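Local coordinates for protein D-xylonate dehydratase (Caulobacter crescentus, PDB 5OYN) that catalyses the dehydration of D-xylonate to 2-dehydro-3-deoxy-D-arabinonate, and of D-gluconate with similar efficiency, as a homotetramer carrying a [2Fe-2S] cluster and magnesium, at residues F18-F24 with L50-I56; M32-Y36 with P596-H600; D129-T135 with I153-S159; T149-I153 with Y588-A592. All blocks are in the same frame, centred on the assembly; numbering follows the deposited sequence.

How the interactions relate
From the N terminus, interaction 1 closes a short loop that sets residues 18-24 against the turn leading from helix 47-51 into strand 56-61. Helix 30-39, inside that loop, opens interaction 2, which crosses interaction 1 and closes only at the C-terminal residues 596-600, so that nearly the whole chain lies between its two sides. Interactions 3 and 4 both fall within this span and cross each other. Interaction 3 pairs two neighbouring strands of the parallel sheet, while interaction 4, sharing I153 with it, fastens the end of the connecting helix to the late segment 588-592. D129 joins interactions 1 and 3 by accepting from S20 and I56.

Interaction 1. Residues F18-F24 with L50-I56; sequences FRSRDWF and LRSGKPI
F18 and P55 lead the apolar part of this contact. Their side chains lie side by side, and P55 CB stands over the middle of the F18 ring, 3.8 Å from its centroid and 7° off the normal, in a CH-pi contact. G53 O comes to the edge of the same ring, 3.5 Å from F18 CE2. Farther along, F24 CE2 packs on L50 CD2 at 3.4 Å, and I56 CG1 lies at the edge of the F24 ring while touching S20 CB at 3.6 Å.

The polar part belongs to R21. Bends at chi2 (-65°) and chi3 fold its chain so that the guanidinium lies flat on the backbone of G53, with G53 CA above its centre. R21 NH2 gives a weak hydrogen bond to K54 O, 3.3 Å long, and the positive charge near the carboxyl end of helix 47-51 is probably favourable there. S20 OG turns to D129, whose OD2 also accepts from I56 N.

Together these contacts exemplify a helix-to-strand turn, with glycine at positive phi, clasped by an N-terminal segment as it enters strand 56-61 of the parallel sheet.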
loop_
_atom_site.group_PDB
_atom_site.type_symbol
_atom_site.label_atom_id
_atom_site.label_comp_id
_atom_site.label_asym_id
_atom_site.label_seq_id
_atom_site.Cartn_x
_atom_site.Cartn_y
_atom_site.Cartn_z
ATOM N N PHE A 18 -23.365 -11.384 17.929
ATOM C CA PHE A 18 -23.037 -11.803 16.581
ATOM C C PHE A 18 -22.347 -13.167 16.600
ATOM O O PHE A 18 -21.759 -13.577 17.601
ATOM C CB PHE A 18 -22.150 -10.755 15.934
ATOM C CG PHE A 18 -22.779 -9.396 15.844
ATOM C CD1 PHE A 18 -23.691 -9.106 14.845
ATOM C CD2 PHE A 18 -22.430 -8.396 16.735
ATOM C CE1 PHE A 18 -24.258 -7.846 14.744
ATOM C CE2 PHE A 18 -22.994 -7.133 16.641
ATOM C CZ PHE A 18 -23.918 -6.861 15.645
ATOM N N ARG A 19 -22.426 -13.885 15.477
ATOM C CA ARG A 19 -21.780 -15.196 15.428
ATOM C C ARG A 19 -20.283 -15.097 15.686
ATOM O O ARG A 19 -19.662 -16.074 16.126
ATOM C CB ARG A 19 -22.026 -15.864 14.083
ATOM C CG ARG A 19 -22.106 -14.877 12.971
ATOM C CD ARG A 19 -22.567 -15.538 11.710
ATOM N NE ARG A 19 -21.486 -16.214 11.003
ATOM C CZ ARG A 19 -21.371 -17.530 10.924
ATOM N NH1 ARG A 19 -22.266 -18.304 11.535
ATOM N NH2 ARG A 19 -20.368 -18.070 10.239
ATOM N N SER A 20 -19.679 -13.939 15.395
ATOM C CA SER A 20 -18.284 -13.725 15.764
ATOM C C SER A 20 -18.061 -14.052 17.234
ATOM O O SER A 20 -17.079 -14.714 17.586
ATOM C CB SER A 20 -17.864 -12.286 15.455
ATOM O OG SER A 20 -18.882 -11.346 15.759
ATOM N N ARG A 21 -18.992 -13.635 18.102
ATOM C CA ARG A 21 -18.855 -13.878 19.535
ATOM C C ARG A 21 -18.710 -15.354 19.870
ATOM O O ARG A 21 -18.186 -15.679 20.934
ATOM C CB ARG A 21 -20.043 -13.293 20.297
ATOM C CG ARG A 21 -20.222 -11.784 20.114
ATOM C CD ARG A 21 -19.042 -10.999 20.702
ATOM N NE ARG A 21 -18.283 -10.262 19.680
ATOM C CZ ARG A 21 -17.169 -9.567 19.921
ATOM N NH1 ARG A 21 -16.685 -9.500 21.157
ATOM N NH2 ARG A 21 -16.549 -8.919 18.935
ATOM N N ASP A 22 -19.132 -16.264 18.993
ATOM C CA ASP A 22 -18.907 -17.669 19.304
ATOM C C ASP A 22 -17.437 -18.062 19.191
ATOM O O ASP A 22 -17.044 -19.117 19.705
ATOM C CB ASP A 22 -19.756 -18.566 18.413
ATOM C CG ASP A 22 -19.722 -20.020 18.868
ATOM O OD1 ASP A 22 -20.280 -20.329 19.952
ATOM O OD2 ASP A 22 -19.109 -20.846 18.155
ATOM N N TRP A 23 -16.616 -17.248 18.528
ATOM C CA TRP A 23 -15.175 -17.462 18.512
ATOM C C TRP A 23 -14.494 -16.698 19.640
ATOM O O TRP A 23 -13.656 -17.253 20.358
ATOM C CB TRP A 23 -14.573 -17.012 17.180
ATOM C CG TRP A 23 -14.661 -17.958 16.026
ATOM C CD1 TRP A 23 -13.646 -18.706 15.510
ATOM C CD2 TRP A 23 -15.799 -18.196 15.193
ATOM N NE1 TRP A 23 -14.089 -19.424 14.427
ATOM C CE2 TRP A 23 -15.408 -19.129 14.212
ATOM C CE3 TRP A 23 -17.115 -17.724 15.190
ATOM C CZ2 TRP A 23 -16.286 -19.601 13.237
ATOM C CZ3 TRP A 23 -17.992 -18.198 14.210
ATOM C CH2 TRP A 23 -17.569 -19.122 13.251
ATOM N N PHE A 24 -14.863 -15.429 19.810
ATOM C CA PHE A 24 -14.112 -14.487 20.624
ATOM C C PHE A 24 -14.657 -14.328 22.037
ATOM O O PHE A 24 -13.979 -13.727 22.879
ATOM C CB PHE A 24 -14.077 -13.120 19.927
ATOM C CG PHE A 24 -13.393 -13.141 18.580
ATOM C CD1 PHE A 24 -12.383 -14.061 18.309
ATOM C CD2 PHE A 24 -13.759 -12.241 17.586
ATOM C CE1 PHE A 24 -11.759 -14.081 17.076
ATOM C CE2 PHE A 24 -13.137 -12.258 16.344
ATOM C CZ PHE A 24 -12.137 -13.177 16.089
ATOM N N LEU A 50 -11.461 -6.897 19.216
ATOM C CA LEU A 50 -12.077 -8.190 18.957
ATOM C C LEU A 50 -13.018 -8.646 20.068
ATOM O O LEU A 50 -13.724 -9.643 19.884
ATOM C CB LEU A 50 -10.993 -9.249 18.738
ATOM C CG LEU A 50 -10.161 -9.107 17.461
ATOM C CD1 LEU A 50 -8.813 -9.822 17.587
ATOM C CD2 LEU A 50 -10.936 -9.621 16.258
ATOM N N ARG A 51 -13.059 -7.947 21.201
ATOM C CA ARG A 51 -13.824 -8.407 22.354
ATOM C C ARG A 51 -14.879 -7.409 22.813
ATOM O O ARG A 51 -15.497 -7.614 23.862
ATOM C CB ARG A 51 -12.877 -8.734 23.513
ATOM C CG ARG A 51 -11.899 -9.866 23.219
ATOM C CD ARG A 51 -11.797 -10.814 24.403
ATOM N NE ARG A 51 -11.118 -10.186 25.535
ATOM C CZ ARG A 51 -11.079 -10.695 26.762
ATOM N NH1 ARG A 51 -11.685 -11.844 27.021
ATOM N NH2 ARG A 51 -10.436 -10.057 27.730
ATOM N N SER A 52 -15.102 -6.339 22.064
ATOM C CA SER A 52 -16.077 -5.330 22.444
ATOM C C SER A 52 -17.458 -5.587 21.858
ATOM O O SER A 52 -18.365 -4.771 22.057
ATOM C CB SER A 52 -15.592 -3.949 22.002
ATOM O OG SER A 52 -15.557 -3.888 20.583
ATOM N N GLY A 53 -17.643 -6.682 21.131
ATOM C CA GLY A 53 -18.946 -6.974 20.583
ATOM C C GLY A 53 -19.323 -6.209 19.336
ATOM O O GLY A 53 -20.489 -6.276 18.927
ATOM N N LYS A 54 -18.395 -5.474 18.723
ATOM C CA LYS A 54 -18.663 -4.933 17.399
ATOM C C LYS A 54 -18.716 -6.079 16.385
ATOM O O LYS A 54 -18.131 -7.146 16.610
ATOM C CB LYS A 54 -17.589 -3.927 16.993
ATOM C CG LYS A 54 -17.376 -2.756 17.935
ATOM C CD LYS A 54 -16.492 -1.695 17.254
ATOM C CE LYS A 54 -16.047 -0.585 18.191
ATOM N NZ LYS A 54 -14.663 -0.804 18.754
ATOM N N PRO A 55 -19.422 -5.897 15.267
ATOM C CA PRO A 55 -19.468 -6.971 14.266
ATOM C C PRO A 55 -18.226 -6.990 13.384
ATOM O O PRO A 55 -17.702 -5.951 12.968
ATOM C CB PRO A 55 -20.728 -6.653 13.453
ATOM C CG PRO A 55 -20.889 -5.174 13.583
ATOM C CD PRO A 55 -20.237 -4.732 14.876
ATOM N N ILE A 56 -17.740 -8.200 13.126
ATOM C CA ILE A 56 -16.653 -8.411 12.179
ATOM C C ILE A 56 -17.253 -8.313 10.785
ATOM O O ILE A 56 -18.063 -9.159 10.396
ATOM C CB ILE A 56 -15.974 -9.768 12.384
ATOM C CG1 ILE A 56 -15.558 -9.968 13.846
ATOM C CG2 ILE A 56 -14.789 -9.880 11.464
ATOM C CD1 ILE A 56 -14.877 -8.762 14.493
#

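Interaction 2. Residues M32-Y36 with P596-H600; sequences MTALY and PRHNH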
loop_
_atom_site.group_PDB
_atom_site.type_symbol
_atom_site.label_atom_id
_atom_site.label_comp_id
_atom_site.label_asym_id
_atom_site.label_seq_id
_atom_site.Cartn_x
_atom_site.Cartn_y
_atom_site.Cartn_z
ATOM N N MET A 32 -10.687 -22.451 23.783
ATOM C CA MET A 32 -10.844 -22.198 22.352
ATOM C C MET A 32 -10.934 -20.709 22.053
ATOM O O MET A 32 -10.413 -20.242 21.032
ATOM C CB MET A 32 -12.074 -22.919 21.817
ATOM C CG MET A 32 -11.995 -24.399 22.006
ATOM S SD MET A 32 -10.631 -25.076 21.052
ATOM C CE MET A 32 -11.462 -25.327 19.493
ATOM N N THR A 33 -11.602 -19.950 22.919
ATOM C CA THR A 33 -11.615 -18.502 22.769
ATOM C C THR A 33 -10.189 -17.969 22.646
ATOM O O THR A 33 -9.804 -17.443 21.599
ATOM C CB THR A 33 -12.392 -17.881 23.937
ATOM O OG1 THR A 33 -13.768 -18.264 23.816
ATOM C CG2 THR A 33 -12.336 -16.379 23.928
ATOM N N ALA A 34 -9.363 -18.177 23.675
ATOM C CA ALA A 34 -7.968 -17.739 23.614
ATOM C C ALA A 34 -7.271 -18.238 22.350
ATOM O O ALA A 34 -6.502 -17.499 21.725
ATOM C CB ALA A 34 -7.214 -18.205 24.863
ATOM N N LEU A 35 -7.541 -19.478 21.944
ATOM C CA LEU A 35 -6.979 -19.992 20.696
ATOM C C LEU A 35 -7.405 -19.151 19.492
ATOM O O LEU A 35 -6.659 -19.045 18.511
ATOM C CB LEU A 35 -7.400 -21.457 20.523
ATOM C CG LEU A 35 -6.900 -22.374 19.398
ATOM C CD1 LEU A 35 -7.636 -22.127 18.082
ATOM C CD2 LEU A 35 -5.394 -22.244 19.218
ATOM N N TYR A 36 -8.588 -18.537 19.554
ATOM C CA TYR A 36 -9.151 -17.788 18.437
ATOM C C TYR A 36 -8.718 -16.323 18.411
ATOM O O TYR A 36 -8.456 -15.796 17.328
ATOM C CB TYR A 36 -10.678 -17.875 18.469
ATOM C CG TYR A 36 -11.242 -19.248 18.142
ATOM C CD1 TYR A 36 -10.585 -20.112 17.268
ATOM C CD2 TYR A 36 -12.448 -19.675 18.700
ATOM C CE1 TYR A 36 -11.109 -21.367 16.967
ATOM C CE2 TYR A 36 -12.983 -20.924 18.403
ATOM C CZ TYR A 36 -12.308 -21.767 17.542
ATOM O OH TYR A 36 -12.843 -23.003 17.254
ATOM N N PRO A 596 -20.811 -24.127 13.102
ATOM C CA PRO A 596 -19.961 -25.291 12.814
ATOM C C PRO A 596 -19.202 -25.770 14.052
ATOM O O PRO A 596 -19.023 -25.015 15.020
ATOM C CB PRO A 596 -19.021 -24.765 11.724
ATOM C CG PRO A 596 -18.928 -23.267 11.999
ATOM C CD PRO A 596 -20.096 -22.858 12.874
ATOM N N ARG A 597 -18.766 -27.029 14.040
ATOM C CA ARG A 597 -18.050 -27.572 15.185
ATOM C C ARG A 597 -16.748 -26.815 15.410
ATOM O O ARG A 597 -16.160 -26.261 14.480
ATOM C CB ARG A 597 -17.746 -29.054 14.974
ATOM C CG ARG A 597 -18.764 -29.803 14.146
ATOM C CD ARG A 597 -18.172 -31.117 13.670
ATOM N NE ARG A 597 -17.956 -32.052 14.773
ATOM C CZ ARG A 597 -17.869 -33.372 14.628
ATOM N NH1 ARG A 597 -17.973 -33.924 13.422
ATOM N NH2 ARG A 597 -17.669 -34.144 15.690
ATOM N N HIS A 598 -16.294 -26.794 16.658
ATOM C CA HIS A 598 -14.969 -26.265 16.944
ATOM C C HIS A 598 -13.903 -27.123 16.256
ATOM O O HIS A 598 -14.141 -28.278 15.887
ATOM C CB HIS A 598 -14.736 -26.200 18.456
ATOM C CG HIS A 598 -15.567 -25.164 19.152
ATOM N ND1 HIS A 598 -15.280 -23.817 19.099
ATOM C CD2 HIS A 598 -16.681 -25.279 19.914
ATOM C CE1 HIS A 598 -16.181 -23.148 19.795
ATOM N NE2 HIS A 598 -17.044 -24.011 20.300
ATOM N N ASN A 599 -12.713 -26.539 16.070
ATOM C CA ASN A 599 -11.654 -27.183 15.292
ATOM C C ASN A 599 -10.556 -27.819 16.142
ATOM O O ASN A 599 -9.693 -28.511 15.587
ATOM C CB ASN A 599 -11.021 -26.183 14.313
ATOM C CG ASN A 599 -10.600 -24.897 14.981
ATOM O OD1 ASN A 599 -10.601 -24.789 16.210
ATOM N ND2 ASN A 599 -10.243 -23.903 14.173
ATOM N N HIS A 600 -10.556 -27.601 17.454
ATOM C CA HIS A 600 -9.637 -28.288 18.360
ATOM C C HIS A 600 -10.410 -28.778 19.585
ATOM O O HIS A 600 -11.599 -29.109 19.462
ATOM C CB HIS A 600 -8.483 -27.375 18.788
ATOM C CG HIS A 600 -7.700 -26.807 17.644
ATOM N ND1 HIS A 600 -7.733 -25.470 17.308
ATOM C CD2 HIS A 600 -6.862 -27.397 16.758
ATOM C CE1 HIS A 600 -6.953 -25.263 16.262
ATOM N NE2 HIS A 600 -6.413 -26.415 15.908
ATOM O OXT HIS A 600 -9.876 -28.851 20.704
#
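Y36 of helix 30-39 meets H598 and N599 of the C-terminal tail, an example of an extended terminus laid across a helix at a subunit interface. The Y36 hydroxyl is the polar centre. Y36 OH lies 3.2 Å from H598 ND1 in a hydrogen bond that either atom could donate, and H598 ND1 sits at the edge of the tyrosine ring, in its plane. If H598 ND1 is the acceptor, N599 OD1, 3.1 Å from Y36 OH, would compete for the same proton; the choice is open. Y36 and N599 approach from opposite directions, the amide plane 52° from the ring.

Several polar atoms of the tail find partners on the second subunit. N599 ND2 donates to N102 O and R104 O of that subunit, whereas P596 O and R597 O accept from its R105. N102 is one of the cluster-pocket residues, so the contact probably lies beside the cluster site of that neighbour; the side chain of L35 is about 7 Å from a bound [2Fe-2S] cluster.

Apolar side chains pack on the tail beside this polar group. M32, bent at chi2 (-64°) and chi3, runs antiparallel alongside N599 and brings its methyl against the tail, with M32 CE 3.5 Å from H598 CB and 3.7 Å from H600 CB. L35, extended away from its own N at chi1 (-174°), crosses H600 at about a right angle and places L35 CD1 at the imidazole edge, 3.4 Å from H600 ND1.

Interaction 3. Residues D129-T135 with I153-S159; sequences DAVVLTT and IPAIVLS
A beta-alpha-beta crossover sets strand 130-135 beside strand 155-159, with helix 141-151 as the connection; L133 pairs with V157, and T135 with S159. The strands run parallel, 27° apart, as the last two members of a four-stranded parallel sheet. Their backbone bonds alternate between the strands. I156 N reaches V131 O only weakly, at 3.2 Å, while in the middle L133 N donates to I156 O and L158 N binds L133 O at 2.7 Å in an almost straight bond (177°); T135 N follows with L158 O at 2.9 Å.

Side chains alternate between two helical layers. L133, A155 and V157 pack on helix 141-151, with V131 CG1 3.5 Å from A155 CB on the same face; V132, I156 and L158 turn to helix 241-259, and there V132 CG2 and I156 CG2 lie side by side at 3.9 Å.

Where the strands begin, I153 has its CG1 between the backbone N and the carbonyl carbon (chi1 49°), which curls the branch over the backbone of D129 and brings I153 CD1 within 4.4 Å of V131 CB. With an alanine here, CG1, CG2 and CD1 would be gone, and the D129 carbonyl and the side chain of V131 would probably lose their packing partner, opening a gap beside them.

At the far end the chain runs on towards the cluster ligand C137, whose side chain is about 8 Å from that of T135. N220 OD1 is hydrogen-bonded there to T135 OG1 and, separately, to S159 OG.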
loop_
_atom_site.group_PDB
_atom_site.type_symbol
_atom_site.label_atom_id
_atom_site.label_comp_id
_atom_site.label_asym_id
_atom_site.label_seq_id
_atom_site.Cartn_x
_atom_site.Cartn_y
_atom_site.Cartn_z
ATOM N N ASP A 129 -19.550 -11.662 10.418
ATOM C CA ASP A 129 -20.934 -11.303 10.691
ATOM C C ASP A 129 -21.657 -10.803 9.449
ATOM O O ASP A 129 -22.666 -11.382 9.042
ATOM C CB ASP A 129 -20.991 -10.245 11.785
ATOM C CG ASP A 129 -20.503 -10.775 13.093
ATOM O OD1 ASP A 129 -20.797 -11.968 13.369
ATOM O OD2 ASP A 129 -19.821 -10.015 13.831
ATOM N N ALA A 130 -21.183 -9.712 8.866
ATOM C CA ALA A 130 -21.708 -9.189 7.620
ATOM C C ALA A 130 -20.583 -9.185 6.594
ATOM O O ALA A 130 -19.417 -9.429 6.921
ATOM C CB ALA A 130 -22.285 -7.782 7.814
ATOM N N VAL A 131 -20.935 -8.902 5.337
ATOM C CA VAL A 131 -19.964 -8.916 4.251
ATOM C C VAL A 131 -20.208 -7.753 3.294
ATOM O O VAL A 131 -21.335 -7.279 3.117
ATOM C CB VAL A 131 -19.985 -10.259 3.504
ATOM C CG1 VAL A 131 -21.239 -10.382 2.679
ATOM C CG2 VAL A 131 -18.742 -10.393 2.633
ATOM N N VAL A 132 -19.118 -7.266 2.710
ATOM C CA VAL A 132 -19.157 -6.315 1.614
ATOM C C VAL A 132 -18.566 -7.023 0.408
ATOM O O VAL A 132 -17.375 -7.358 0.398
ATOM C CB VAL A 132 -18.388 -5.037 1.943
ATOM C CG1 VAL A 132 -18.364 -4.126 0.727
ATOM C CG2 VAL A 132 -19.018 -4.351 3.134
ATOM N N LEU A 133 -19.405 -7.278 -0.591
ATOM C CA LEU A 133 -19.007 -7.996 -1.794
ATOM C C LEU A 133 -18.504 -6.975 -2.811
ATOM O O LEU A 133 -19.273 -6.124 -3.272
ATOM C CB LEU A 133 -20.182 -8.804 -2.360
ATOM C CG LEU A 133 -20.897 -9.795 -1.444
ATOM C CD1 LEU A 133 -22.168 -10.266 -2.074
ATOM C CD2 LEU A 133 -20.013 -10.984 -1.110
ATOM N N THR A 134 -17.220 -7.055 -3.160
ATOM C CA THR A 134 -16.643 -6.193 -4.186
ATOM C C THR A 134 -16.809 -6.891 -5.528
ATOM O O THR A 134 -16.571 -8.095 -5.639
ATOM C CB THR A 134 -15.163 -5.882 -3.913
ATOM O OG1 THR A 134 -14.384 -7.078 -4.022
ATOM C CG2 THR A 134 -14.955 -5.285 -2.513
ATOM N N THR A 135 -17.259 -6.151 -6.535
ATOM C CA THR A 135 -17.661 -6.758 -7.798
ATOM C C THR A 135 -17.266 -5.855 -8.954
ATOM O O THR A 135 -17.176 -4.631 -8.809
ATOM C CB THR A 135 -19.186 -6.998 -7.893
ATOM O OG1 THR A 135 -19.853 -5.733 -7.949
ATOM C CG2 THR A 135 -19.721 -7.799 -6.701
ATOM N N ILE A 153 -25.803 -14.221 5.567
ATOM C CA ILE A 153 -25.494 -13.199 6.568
ATOM C C ILE A 153 -25.685 -11.857 5.873
ATOM O O ILE A 153 -25.617 -11.806 4.636
ATOM C CB ILE A 153 -24.073 -13.356 7.133
ATOM C CG1 ILE A 153 -23.050 -13.513 6.009
ATOM C CG2 ILE A 153 -23.984 -14.539 8.066
ATOM C CD1 ILE A 153 -21.626 -13.144 6.441
ATOM N N PRO A 154 -25.940 -10.764 6.593
ATOM C CA PRO A 154 -26.191 -9.482 5.912
ATOM C C PRO A 154 -25.050 -9.119 4.968
ATOM O O PRO A 154 -23.873 -9.180 5.329
ATOM C CB PRO A 154 -26.323 -8.482 7.065
ATOM C CG PRO A 154 -26.604 -9.306 8.280
ATOM C CD PRO A 154 -25.980 -10.638 8.060
ATOM N N ALA A 155 -25.417 -8.767 3.734
ATOM C CA ALA A 155 -24.483 -8.556 2.639
ATOM C C ALA A 155 -24.819 -7.259 1.923
ATOM O O ALA A 155 -25.915 -6.718 2.061
ATOM C CB ALA A 155 -24.524 -9.712 1.643
ATOM N N ILE A 156 -23.861 -6.761 1.145
ATOM C CA ILE A 156 -24.084 -5.572 0.326
ATOM C C ILE A 156 -23.031 -5.577 -0.770
ATOM O O ILE A 156 -21.877 -5.955 -0.538
ATOM C CB ILE A 156 -24.055 -4.291 1.195
ATOM C CG1 ILE A 156 -24.594 -3.082 0.450
ATOM C CG2 ILE A 156 -22.656 -4.022 1.781
ATOM C CD1 ILE A 156 -24.542 -1.814 1.323
ATOM N N VAL A 157 -23.447 -5.212 -1.989
ATOM C CA VAL A 157 -22.539 -5.220 -3.130
ATOM C C VAL A 157 -21.922 -3.842 -3.279
ATOM O O VAL A 157 -22.609 -2.818 -3.148
ATOM C CB VAL A 157 -23.257 -5.635 -4.424
ATOM C CG1 VAL A 157 -22.450 -5.187 -5.644
ATOM C CG2 VAL A 157 -23.491 -7.145 -4.457
ATOM N N LEU A 158 -20.615 -3.816 -3.538
ATOM C CA LEU A 158 -19.916 -2.606 -3.943
ATOM C C LEU A 158 -19.351 -2.846 -5.329
ATOM O O LEU A 158 -18.542 -3.759 -5.519
ATOM C CB LEU A 158 -18.803 -2.230 -2.961
ATOM C CG LEU A 158 -18.025 -0.972 -3.372
ATOM C CD1 LEU A 158 -18.940 0.254 -3.506
ATOM C CD2 LEU A 158 -16.939 -0.711 -2.385
ATOM N N SER A 159 -19.781 -2.040 -6.290
ATOM C CA SER A 159 -19.336 -2.184 -7.670
ATOM C C SER A 159 -18.031 -1.428 -7.872
ATOM O O SER A 159 -17.823 -0.367 -7.282
ATOM C CB SER A 159 -20.386 -1.649 -8.645
ATOM O OG SER A 159 -21.658 -2.223 -8.404
#

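Interaction 4. Residues T149-I153 with Y588-A592; sequences TTVNI and YQDLA
The last carbonyls of helix 141-151 take up the first N-H groups of the 3-10 turn at 591-592: L591 N donates to T150 O at 3.0 Å in a nearly straight bond (174°), and A592 N reaches a lone pair of V151 O at 2.9 Å. One helical end thus supplies acceptors to the start of another. N152 leaves the helix with positive phi (63°) and turns its side chain to the incoming loop.

There N152 ND2 gives D590 OD1 a hydrogen bond of 3.3 Å. The oxygen lies in the plane of the amide, yet the donor stands well above the carboxylate, 72° out of its plane. N152 OD1 meanwhile accepts from L265 N, so both ends of the amide are engaged and its rotation is fixed. A leucine in its place would probably leave D590 OD1 without this donor and L265 N without its acceptor.

Apolar groups close in around the backbone bonds. T150 and L591 lie side by side, T150 CG2 3.8 Å from L591 CD1, while T150 OG1 bonds to Y116 OH. A592 CB touches both V151 CG1 (4.0 Å) and I153 CG2 (3.7 Å).

The chemistry implies a join held mainly by main-chain polarity: carbonyls left open by an ending helix are matched with N-H groups of a late segment, and one amide bridges both to a third part of the chain.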
loop_
_atom_site.group_PDB
_atom_site.type_symbol
_atom_site.label_atom_id
_atom_site.label_comp_id
_atom_site.label_asym_id
_atom_site.label_seq_id
_atom_site.Cartn_x
_atom_site.Cartn_y
_atom_site.Cartn_z
ATOM N N THR A 149 -25.875 -15.524 -0.277
ATOM C CA THR A 149 -27.225 -15.932 0.096
ATOM C C THR A 149 -27.243 -17.349 0.659
ATOM O O THR A 149 -27.951 -17.610 1.638
ATOM C CB THR A 149 -28.206 -15.811 -1.077
ATOM O OG1 THR A 149 -28.072 -16.937 -1.941
ATOM C CG2 THR A 149 -27.972 -14.562 -1.865
ATOM N N THR A 150 -26.474 -18.271 0.066
ATOM C CA THR A 150 -26.353 -19.613 0.629
ATOM C C THR A 150 -26.033 -19.550 2.112
ATOM O O THR A 150 -26.634 -20.258 2.926
ATOM C CB THR A 150 -25.273 -20.412 -0.101
ATOM O OG1 THR A 150 -25.675 -20.657 -1.455
ATOM C CG2 THR A 150 -25.041 -21.739 0.588
ATOM N N VAL A 151 -25.090 -18.691 2.487
ATOM C CA VAL A 151 -24.763 -18.553 3.898
ATOM C C VAL A 151 -25.778 -17.660 4.590
ATOM O O VAL A 151 -26.185 -17.927 5.727
ATOM C CB VAL A 151 -23.325 -18.038 4.050
ATOM C CG1 VAL A 151 -23.033 -17.649 5.499
ATOM C CG2 VAL A 151 -22.360 -19.104 3.563
ATOM N N ASN A 152 -26.220 -16.607 3.908
ATOM C CA ASN A 152 -27.281 -15.726 4.396
ATOM C C ASN A 152 -26.861 -15.018 5.682
ATOM O O ASN A 152 -27.462 -15.189 6.742
ATOM C CB ASN A 152 -28.599 -16.488 4.592
ATOM C CG ASN A 152 -29.805 -15.565 4.627
ATOM O OD1 ASN A 152 -29.874 -14.588 3.882
ATOM N ND2 ASN A 152 -30.767 -15.877 5.487
ATOM N N ILE A 153 -25.803 -14.221 5.567
ATOM C CA ILE A 153 -25.494 -13.199 6.568
ATOM C C ILE A 153 -25.685 -11.857 5.873
ATOM O O ILE A 153 -25.617 -11.806 4.636
ATOM C CB ILE A 153 -24.073 -13.356 7.133
ATOM C CG1 ILE A 153 -23.050 -13.513 6.009
ATOM C CG2 ILE A 153 -23.984 -14.539 8.066
ATOM C CD1 ILE A 153 -21.626 -13.144 6.441
ATOM N N TYR A 588 -28.557 -26.395 -0.411
ATOM C CA TYR A 588 -28.067 -25.790 0.842
ATOM C C TYR A 588 -28.546 -24.348 1.004
ATOM O O TYR A 588 -28.251 -23.490 0.164
ATOM C CB TYR A 588 -26.538 -25.840 0.895
ATOM C CG TYR A 588 -26.012 -27.247 0.861
ATOM C CD1 TYR A 588 -25.754 -27.871 -0.351
ATOM C CD2 TYR A 588 -25.803 -27.969 2.041
ATOM C CE1 TYR A 588 -25.293 -29.171 -0.404
ATOM C CE2 TYR A 588 -25.343 -29.283 2.000
ATOM C CZ TYR A 588 -25.095 -29.875 0.770
ATOM O OH TYR A 588 -24.634 -31.166 0.705
ATOM N N GLN A 589 -29.247 -24.064 2.104
ATOM C CA GLN A 589 -29.846 -22.751 2.305
ATOM C C GLN A 589 -29.663 -22.295 3.741
ATOM O O GLN A 589 -29.651 -23.109 4.670
ATOM C CB GLN A 589 -31.344 -22.740 1.979
ATOM C CG GLN A 589 -31.678 -23.245 0.596
ATOM C CD GLN A 589 -31.749 -22.138 -0.433
ATOM O OE1 GLN A 589 -32.066 -20.988 -0.109
ATOM N NE2 GLN A 589 -31.456 -22.480 -1.690
ATOM N N ASP A 590 -29.527 -20.978 3.904
ATOM C CA ASP A 590 -29.438 -20.326 5.213
ATOM C C ASP A 590 -28.444 -21.033 6.145
ATOM O O ASP A 590 -28.725 -21.290 7.318
ATOM C CB ASP A 590 -30.830 -20.232 5.847
ATOM C CG ASP A 590 -30.850 -19.364 7.097
ATOM O OD1 ASP A 590 -29.931 -18.532 7.256
ATOM O OD2 ASP A 590 -31.778 -19.515 7.927
ATOM N N LEU A 591 -27.248 -21.333 5.618
ATOM C CA LEU A 591 -26.268 -22.095 6.394
ATOM C C LEU A 591 -25.822 -21.381 7.669
ATOM O O LEU A 591 -25.333 -22.046 8.589
ATOM C CB LEU A 591 -25.034 -22.428 5.553
ATOM C CG LEU A 591 -25.206 -23.021 4.160
ATOM C CD1 LEU A 591 -23.892 -23.621 3.672
ATOM C CD2 LEU A 591 -26.303 -24.066 4.150
ATOM N N ALA A 592 -25.978 -20.058 7.756
ATOM C CA ALA A 592 -25.558 -19.351 8.966
ATOM C C ALA A 592 -26.490 -19.590 10.140
ATOM O O ALA A 592 -26.225 -19.085 11.236
ATOM C CB ALA A 592 -25.456 -17.848 8.707
#